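Local atomic coordinates of lactose Operon Repressor (Escherichia coli, PDB entry 1JYE), a protein that binds the operator DNA of the lactose operon as a transcriptional repressor, and probably gives up that hold when a sugar inducer binds its core. Residues Asp165-Gly170 / Arg195-Gly200; Gly272-Glu277 / Gln291-Leu296. The protein carries 1 engineered substitution. All coordinates share one frame; numbering follows the deposited sequence.

Interaction 1 of 2, residues Asp165-Gly170 / Arg195-Gly200; sequences DGTRLG and RLRLAG
T167 and G200 mark a tight helix-to-helix contact in the periplasmic-binding-protein-like core of the repressor, where helix 163-177 meets helix 192-207. Their CA atoms come within 5.3 Å of each other, and the side chain that fills most of the joint is that of T167. Its hydroxyl rests on the glycine backbone, with T167 OG1 3.5 Å from G200 CA. A beta carbon at G200 would run straight into that oxygen, so the missing side chain is what lets the helices come this close. The methyl takes the other direction: T167 CG2 lies 3.2 Å from R197 O, a short contact, and brushes the aliphatic R197 CG at 4.1 Å. The first torsion, 56°, divides the two branches in this way, swinging OG1 back over its own helix to hydrogen-bond the carbonyl oxygen of H163 one turn earlier. The buried hydroxyl is thereby satisfied without a polar partner across the joint. With an alanine here, the H163 carbonyl would probably lose its hydroxyl partner and a gap would open beside R197 O and G200 CA. W201 and Y204 of helix 192-207 also touch T167. Farther out, R197 reaches the A245 carbonyl and the Y273 ring, while L198 packs on L184 and A186 of strand 182-186, which leads through helix 192-207 to the parallel neighbouring strand 214-217.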
ATOM      1  N   ASP A 165      23.516   2.162  -7.334  1.00 15.17           N
ATOM      2  CA  ASP A 165      23.365   3.578  -7.036  1.00 16.10           C
ATOM      3  C   ASP A 165      22.607   3.820  -5.734  1.00 14.84           C
ATOM      4  O   ASP A 165      22.986   4.680  -4.950  1.00 14.39           O
ATOM      5  CB  ASP A 165      22.663   4.286  -8.199  1.00 18.83           C
ATOM      6  CG  ASP A 165      23.551   4.404  -9.428  1.00 24.41           C
ATOM      7  OD1 ASP A 165      23.019   4.533 -10.549  1.00 27.81           O
ATOM      8  OD2 ASP A 165      24.789   4.384  -9.268  1.00 28.60           O
ATOM      9  N   GLY A 166      21.543   3.053  -5.507  1.00 13.58           N
ATOM     10  CA  GLY A 166      20.764   3.227  -4.294  1.00 13.47           C
ATOM     11  C   GLY A 166      21.540   2.944  -3.022  1.00 13.91           C
ATOM     12  O   GLY A 166      21.420   3.675  -2.040  1.00 13.66           O
ATOM     13  N   THR A 167      22.347   1.885  -3.032  1.00 12.52           N
ATOM     14  CA  THR A 167      23.128   1.539  -1.858  1.00 12.67           C
ATOM     15  C   THR A 167      24.307   2.494  -1.682  1.00 13.59           C
ATOM     16  O   THR A 167      24.640   2.871  -0.562  1.00 12.57           O
ATOM     17  CB  THR A 167      23.621   0.070  -1.932  1.00 12.44           C
ATOM     18  OG1 THR A 167      24.370  -0.136  -3.138  1.00 14.00           O
ATOM     19  CG2 THR A 167      22.427  -0.883  -1.916  1.00 13.25           C
ATOM     20  N   ARG A 168      24.927   2.898  -2.786  1.00 13.10           N
ATOM     21  CA  ARG A 168      26.048   3.828  -2.708  1.00 13.57           C
ATOM     22  C   ARG A 168      25.563   5.163  -2.142  1.00 14.72           C
ATOM     23  O   ARG A 168      26.206   5.750  -1.278  1.00 14.04           O
ATOM     24  CB  ARG A 168      26.663   4.051  -4.090  1.00 14.65           C
ATOM     25  CG  ARG A 168      27.756   5.122  -4.112  1.00 16.32           C
ATOM     26  CD  ARG A 168      28.244   5.360  -5.531  1.00 21.71           C
ATOM     27  NE  ARG A 168      27.144   5.747  -6.407  1.00 24.80           N
ATOM     28  CZ  ARG A 168      26.545   6.933  -6.386  1.00 26.71           C
ATOM     29  NH1 ARG A 168      26.937   7.874  -5.538  1.00 27.36           N
ATOM     30  NH2 ARG A 168      25.528   7.168  -7.201  1.00 27.13           N
ATOM     31  N   LEU A 169      24.419   5.633  -2.627  1.00 14.06           N
ATOM     32  CA  LEU A 169      23.869   6.903  -2.158  1.00 14.00           C
ATOM     33  C   LEU A 169      23.646   6.907  -0.651  1.00 14.50           C
ATOM     34  O   LEU A 169      23.993   7.873   0.028  1.00 14.61           O
ATOM     35  CB  LEU A 169      22.549   7.213  -2.872  1.00 13.78           C
ATOM     36  CG  LEU A 169      22.649   7.737  -4.306  1.00 16.28           C
ATOM     37  CD1 LEU A 169      21.271   7.744  -4.951  1.00 17.65           C
ATOM     38  CD2 LEU A 169      23.250   9.138  -4.296  1.00 17.89           C
ATOM     39  N   GLY A 170      23.067   5.826  -0.133  1.00 12.50           N
ATOM     40  CA  GLY A 170      22.810   5.735   1.293  1.00 13.20           C
ATOM     41  C   GLY A 170      24.094   5.711   2.098  1.00 13.83           C
ATOM     42  O   GLY A 170      24.237   6.434   3.081  1.00 14.15           O
ATOM     43  N   ARG A 195      18.599  -9.012  -1.279  1.00 12.70           N
ATOM     44  CA  ARG A 195      19.974  -9.496  -1.354  1.00 12.82           C
ATOM     45  C   ARG A 195      20.889  -8.513  -2.073  1.00 13.52           C
ATOM     46  O   ARG A 195      21.987  -8.220  -1.596  1.00 13.97           O
ATOM     47  CB  ARG A 195      20.026 -10.861  -2.049  1.00 12.54           C
ATOM     48  CG  ARG A 195      19.339 -11.979  -1.267  1.00 12.41           C
ATOM     49  CD  ARG A 195      19.759 -13.358  -1.778  1.00 13.21           C
ATOM     50  NE  ARG A 195      19.381 -13.597  -3.169  1.00 14.03           N
ATOM     51  CZ  ARG A 195      18.229 -14.138  -3.556  1.00 16.71           C
ATOM     52  NH1 ARG A 195      17.981 -14.319  -4.849  1.00 15.90           N
ATOM     53  NH2 ARG A 195      17.325 -14.500  -2.655  1.00 15.59           N
ATOM     54  N   LEU A 196      20.446  -8.005  -3.219  1.00 13.34           N
ATOM     55  CA  LEU A 196      21.248  -7.046  -3.974  1.00 14.48           C
ATOM     56  C   LEU A 196      21.497  -5.797  -3.136  1.00 14.49           C
ATOM     57  O   LEU A 196      22.593  -5.227  -3.156  1.00 13.80           O
ATOM     58  CB  LEU A 196      20.540  -6.661  -5.275  1.00 15.55           C
ATOM     59  CG  LEU A 196      20.419  -7.767  -6.327  1.00 16.98           C
ATOM     60  CD1 LEU A 196      19.502  -7.297  -7.455  1.00 18.12           C
ATOM     61  CD2 LEU A 196      21.805  -8.121  -6.863  1.00 19.25           C
ATOM     62  N   ARG A 197      20.476  -5.377  -2.394  1.00 12.88           N
ATOM     63  CA  ARG A 197      20.580  -4.195  -1.546  1.00 12.38           C
ATOM     64  C   ARG A 197      21.591  -4.417  -0.419  1.00 13.02           C
ATOM     65  O   ARG A 197      22.443  -3.564  -0.162  1.00 13.45           O
ATOM     66  CB  ARG A 197      19.195  -3.859  -0.973  1.00 14.07           C
ATOM     67  CG  ARG A 197      19.064  -2.495  -0.298  1.00 16.47           C
ATOM     68  CD  ARG A 197      17.578  -2.105  -0.242  1.00 16.36           C
ATOM     69  NE  ARG A 197      17.024  -2.119  -1.593  1.00 15.52           N
ATOM     70  CZ  ARG A 197      15.729  -2.180  -1.897  1.00 17.44           C
ATOM     71  NH1 ARG A 197      14.807  -2.232  -0.943  1.00 13.78           N
ATOM     72  NH2 ARG A 197      15.359  -2.215  -3.170  1.00 16.59           N
ATOM     73  N   LEU A 198      21.512  -5.566   0.244  1.00 12.26           N
ATOM     74  CA  LEU A 198      22.437  -5.853   1.334  1.00 12.61           C
ATOM     75  C   LEU A 198      23.872  -5.967   0.814  1.00 12.03           C
ATOM     76  O   LEU A 198      24.801  -5.439   1.427  1.00 12.55           O
ATOM     77  CB  LEU A 198      22.034  -7.145   2.055  1.00 12.85           C
ATOM     78  CG  LEU A 198      22.935  -7.585   3.218  1.00 12.62           C
ATOM     79  CD1 LEU A 198      23.072  -6.457   4.235  1.00 13.79           C
ATOM     80  CD2 LEU A 198      22.343  -8.830   3.872  1.00 13.48           C
ATOM     81  N   ALA A 199      24.051  -6.646  -0.315  1.00 12.42           N
ATOM     82  CA  ALA A 199      25.388  -6.806  -0.889  1.00 13.43           C
ATOM     83  C   ALA A 199      25.963  -5.442  -1.243  1.00 14.06           C
ATOM     84  O   ALA A 199      27.158  -5.191  -1.061  1.00 13.79           O
ATOM     85  CB  ALA A 199      25.329  -7.690  -2.128  1.00 14.98           C
ATOM     86  N   GLY A 200      25.102  -4.567  -1.754  1.00 14.63           N
ATOM     87  CA  GLY A 200      25.528  -3.228  -2.121  1.00 14.91           C
ATOM     88  C   GLY A 200      25.985  -2.423  -0.925  1.00 13.72           C
ATOM     89  O   GLY A 200      27.020  -1.755  -0.992  1.00 14.47           O
TER

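Interaction 2 of 2, residues Gly272-Glu277 / Gln291-Leu296; sequences GYDDTE and QDFRLL. With GOL (glycerol), chain B.
D274 and Q291 are joined by two hydrogen bonds, one through the backbone and one through the side chains. Q291 N gives a nearly straight bond to D274 O (3.0 Å, 174°), although it approaches from above the carbonyl plane. The side-chain bond is shorter but more bent, with Q291 NE2 2.7 Å from D274 OD1, and the amide and carboxylate lie almost flat with one another, their planes 9° apart. Q291 gets there by staying extended beyond CG (chi2 -161°).

A glycerol, probably from the crystallisation liquor, extends the polar network. D274 grips it with both oxygens: OD1 accepts from glycerol O2 and OD2 from glycerol O1, each at 2.6 Å. The other hydrogen of Q291 NE2 goes to glycerol O3 at 3.1 Å, so the amide nitrogen is held from two directions and its flip is fixed. On the amide's oxygen side, water 1 donates to Q291 OE1 and also bonds Y273 OH.

Aromatic contacts frame the pair. The Y273 ring presents its edge to the amide, CE1 lying 3.4 Å from Q291 CD with the two planes perpendicular. F293 likewise turns its rim to the carboxylate, CZ standing 3.4 Å from D274 OD1, while Q291 O sits over one ring face.

R197 and N246 also bond the glycerol. A polyol held by a carboxylate, an amide and an arginine beside aromatic rings is consistent with the sugar-inducer pocket between the two subdomains of LacI-family cores.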
ATOM      1  N   GLY A 272      15.988   5.278   4.775  1.00 14.33           N
ATOM      2  CA  GLY A 272      15.077   4.248   4.311  1.00 14.21           C
ATOM      3  C   GLY A 272      15.317   3.913   2.853  1.00 14.49           C
ATOM      4  O   GLY A 272      16.398   4.172   2.316  1.00 14.08           O
ATOM      5  N   TYR A 273      14.313   3.332   2.201  1.00 12.42           N
ATOM      6  CA  TYR A 273      14.441   2.971   0.794  1.00 13.26           C
ATOM      7  C   TYR A 273      13.049   2.824   0.182  1.00 15.19           C
ATOM      8  O   TYR A 273      12.218   2.092   0.717  1.00 15.52           O
ATOM      9  CB  TYR A 273      15.217   1.648   0.670  1.00 14.06           C
ATOM     10  CG  TYR A 273      16.076   1.509  -0.575  1.00 14.94           C
ATOM     11  CD1 TYR A 273      15.504   1.363  -1.841  1.00 14.25           C
ATOM     12  CD2 TYR A 273      17.471   1.504  -0.481  1.00 16.29           C
ATOM     13  CE1 TYR A 273      16.301   1.211  -2.981  1.00 15.38           C
ATOM     14  CE2 TYR A 273      18.270   1.354  -1.610  1.00 15.69           C
ATOM     15  CZ  TYR A 273      17.685   1.206  -2.854  1.00 15.56           C
ATOM     16  OH  TYR A 273      18.489   1.036  -3.963  1.00 17.50           O
ATOM     17  N   ASP A 274      12.826   3.543  -0.924  1.00 13.79           N
ATOM     18  CA  ASP A 274      11.582   3.562  -1.707  1.00 16.25           C
ATOM     19  C   ASP A 274      11.034   4.965  -1.964  1.00 15.18           C
ATOM     20  O   ASP A 274      10.695   5.310  -3.093  1.00 14.37           O
ATOM     21  CB  ASP A 274      10.447   2.768  -1.039  1.00 16.53           C
ATOM     22  CG  ASP A 274      10.609   1.265  -1.171  1.00 18.70           C
ATOM     23  OD1 ASP A 274      11.448   0.804  -1.974  1.00 19.90           O
ATOM     24  OD2 ASP A 274       9.873   0.541  -0.470  1.00 19.97           O
ATOM     25  N   ASP A 275      10.966   5.755  -0.898  1.00 15.77           N
ATOM     26  CA  ASP A 275      10.386   7.098  -0.903  1.00 17.38           C
ATOM     27  C   ASP A 275       8.888   6.934  -1.101  1.00 18.06           C
ATOM     28  O   ASP A 275       8.312   7.390  -2.094  1.00 17.07           O
ATOM     29  CB  ASP A 275      10.951   8.015  -2.000  1.00 18.32           C
ATOM     30  CG  ASP A 275      10.366   9.426  -1.921  1.00 21.46           C
ATOM     31  OD1 ASP A 275       9.909   9.804  -0.821  1.00 20.79           O
ATOM     32  OD2 ASP A 275      10.360  10.159  -2.934  1.00 21.27           O
ATOM     33  N   THR A 276       8.265   6.244  -0.153  1.00 18.46           N
ATOM     34  CA  THR A 276       6.827   6.026  -0.200  1.00 18.41           C
ATOM     35  C   THR A 276       6.148   7.360   0.060  1.00 18.51           C
ATOM     36  O   THR A 276       6.747   8.272   0.626  1.00 17.88           O
ATOM     37  CB  THR A 276       6.371   5.036   0.884  1.00 20.97           C
ATOM     38  OG1 THR A 276       6.609   5.604   2.179  1.00 20.13           O
ATOM     39  CG2 THR A 276       7.134   3.727   0.765  1.00 20.17           C
ATOM     40  N   GLU A 277       4.892   7.477  -0.356  1.00 20.33           N
ATOM     41  CA  GLU A 277       4.148   8.707  -0.145  1.00 22.96           C
ATOM     42  C   GLU A 277       4.122   9.048   1.341  1.00 21.78           C
ATOM     43  O   GLU A 277       4.302  10.202   1.725  1.00 23.72           O
ATOM     44  CB  GLU A 277       2.727   8.537  -0.684  1.00 27.37           C
ATOM     45  CG  GLU A 277       2.701   8.114  -2.145  1.00 34.22           C
ATOM     46  CD  GLU A 277       1.361   7.552  -2.577  1.00 38.69           C
ATOM     47  OE1 GLU A 277       0.357   8.290  -2.504  1.00 41.32           O
ATOM     48  OE2 GLU A 277       1.317   6.369  -2.990  1.00 40.66           O
ATOM     49  N   GLN A 291      12.565   5.235  -5.461  1.00 15.94           N
ATOM     50  CA  GLN A 291      12.414   4.240  -6.517  1.00 16.27           C
ATOM     51  C   GLN A 291      11.070   4.611  -7.133  1.00 15.47           C
ATOM     52  O   GLN A 291      10.029   4.438  -6.503  1.00 16.41           O
ATOM     53  CB  GLN A 291      12.337   2.816  -5.964  1.00 17.75           C
ATOM     54  CG  GLN A 291      13.588   2.342  -5.244  1.00 18.86           C
ATOM     55  CD  GLN A 291      13.645   0.833  -5.141  1.00 19.58           C
ATOM     56  OE1 GLN A 291      14.314   0.172  -5.938  1.00 21.83           O
ATOM     57  NE2 GLN A 291      12.929   0.276  -4.170  1.00 19.11           N
ATOM     58  N   ASP A 292      11.101   5.125  -8.357  1.00 15.39           N
ATOM     59  CA  ASP A 292       9.879   5.552  -9.041  1.00 14.91           C
ATOM     60  C   ASP A 292       9.081   4.368  -9.588  1.00 13.59           C
ATOM     61  O   ASP A 292       9.165   4.036 -10.770  1.00 13.64           O
ATOM     62  CB  ASP A 292      10.253   6.521 -10.165  1.00 16.81           C
ATOM     63  CG  ASP A 292       9.062   7.299 -10.688  1.00 17.77           C
ATOM     64  OD1 ASP A 292       9.287   8.335 -11.348  1.00 20.42           O
ATOM     65  OD2 ASP A 292       7.910   6.877 -10.449  1.00 18.39           O
ATOM     66  N   PHE A 293       8.297   3.740  -8.715  1.00 14.00           N
ATOM     67  CA  PHE A 293       7.502   2.578  -9.099  1.00 15.09           C
ATOM     68  C   PHE A 293       6.522   2.865 -10.226  1.00 14.96           C
ATOM     69  O   PHE A 293       6.247   1.995 -11.052  1.00 15.55           O
ATOM     70  CB  PHE A 293       6.742   2.029  -7.887  1.00 14.99           C
ATOM     71  CG  PHE A 293       7.635   1.587  -6.763  1.00 17.52           C
ATOM     72  CD1 PHE A 293       8.587   0.591  -6.963  1.00 19.23           C
ATOM     73  CD2 PHE A 293       7.532   2.173  -5.507  1.00 19.60           C
ATOM     74  CE1 PHE A 293       9.424   0.186  -5.926  1.00 19.54           C
ATOM     75  CE2 PHE A 293       8.368   1.773  -4.461  1.00 20.31           C
ATOM     76  CZ  PHE A 293       9.314   0.779  -4.674  1.00 20.55           C
ATOM     77  N   ARG A 294       5.990   4.082 -10.263  1.00 16.18           N
ATOM     78  CA  ARG A 294       5.049   4.444 -11.312  1.00 16.96           C
ATOM     79  C   ARG A 294       5.763   4.379 -12.657  1.00 16.13           C
ATOM     80  O   ARG A 294       5.232   3.848 -13.635  1.00 15.66           O
ATOM     81  CB  ARG A 294       4.511   5.855 -11.085  1.00 19.95           C
ATOM     82  CG  ARG A 294       3.377   6.234 -12.023  1.00 26.57           C
ATOM     83  CD  ARG A 294       3.282   7.742 -12.195  1.00 30.89           C
ATOM     84  NE  ARG A 294       3.920   8.196 -13.431  1.00 37.14           N
ATOM     85  CZ  ARG A 294       5.213   8.060 -13.716  1.00 38.53           C
ATOM     86  NH1 ARG A 294       6.035   7.480 -12.854  1.00 42.60           N
ATOM     87  NH2 ARG A 294       5.684   8.498 -14.875  1.00 38.17           N
ATOM     88  N   LEU A 295       6.975   4.925 -12.704  1.00 15.49           N
ATOM     89  CA  LEU A 295       7.753   4.914 -13.933  1.00 16.94           C
ATOM     90  C   LEU A 295       8.054   3.476 -14.352  1.00 15.26           C
ATOM     91  O   LEU A 295       7.950   3.132 -15.528  1.00 17.34           O
ATOM     92  CB  LEU A 295       9.061   5.685 -13.741  1.00 19.02           C
ATOM     93  CG  LEU A 295       9.997   5.716 -14.952  1.00 21.17           C
ATOM     94  CD1 LEU A 295       9.308   6.403 -16.120  1.00 23.09           C
ATOM     95  CD2 LEU A 295      11.282   6.439 -14.586  1.00 22.72           C
ATOM     96  N   LEU A 296       8.422   2.638 -13.389  1.00 14.08           N
ATOM     97  CA  LEU A 296       8.727   1.240 -13.686  1.00 14.41           C
ATOM     98  C   LEU A 296       7.522   0.515 -14.282  1.00 15.23           C
ATOM     99  O   LEU A 296       7.634  -0.150 -15.312  1.00 14.15           O
ATOM    100  CB  LEU A 296       9.182   0.514 -12.418  1.00 13.44           C
ATOM    101  CG  LEU A 296       9.438  -0.988 -12.566  1.00 13.95           C
ATOM    102  CD1 LEU A 296      10.563  -1.229 -13.570  1.00 15.10           C
ATOM    103  CD2 LEU A 296       9.796  -1.577 -11.210  1.00 15.73           C
TER
HETATM  104  C1  GOL B 350      10.276  -3.052  -0.891  1.00 21.60           C
HETATM  105  O1  GOL B 350       9.555  -2.058  -0.175  1.00 19.12           O
HETATM  106  C2  GOL B 350      11.132  -2.394  -1.972  1.00 23.55           C
HETATM  107  O2  GOL B 350      12.127  -1.580  -1.370  1.00 22.10           O
HETATM  108  C3  GOL B 350      11.797  -3.449  -2.850  1.00 26.84           C
HETATM  109  O3  GOL B 350      12.620  -2.813  -3.816  1.00 27.81           O
HETATM  110  O   HOH W   1      17.194   0.155  -6.169  1.00 23.17           O
HETATM  111  O   HOH W   2       8.476   5.739  -4.608  1.00 23.96           O

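Both contacts are buried and their centres lie 15 Å apart, yet they touch: G166 CA meets Y273 OH at 3.2 Å, and R197, whose backbone borders the T167 joint, reaches interaction 2 with its side chain. Interaction 1 joins two helices of one subdomain by close van der Waals fit, with no hydrogen bond across it. Interaction 2 links the loop after strand 269-271 to the start of helix 293-308, which packs on helix 74-89; it is polar, built on a carboxylate, an amide and water. The first is helix packing beside, the second part of the wall of, what is probably the inducer pocket.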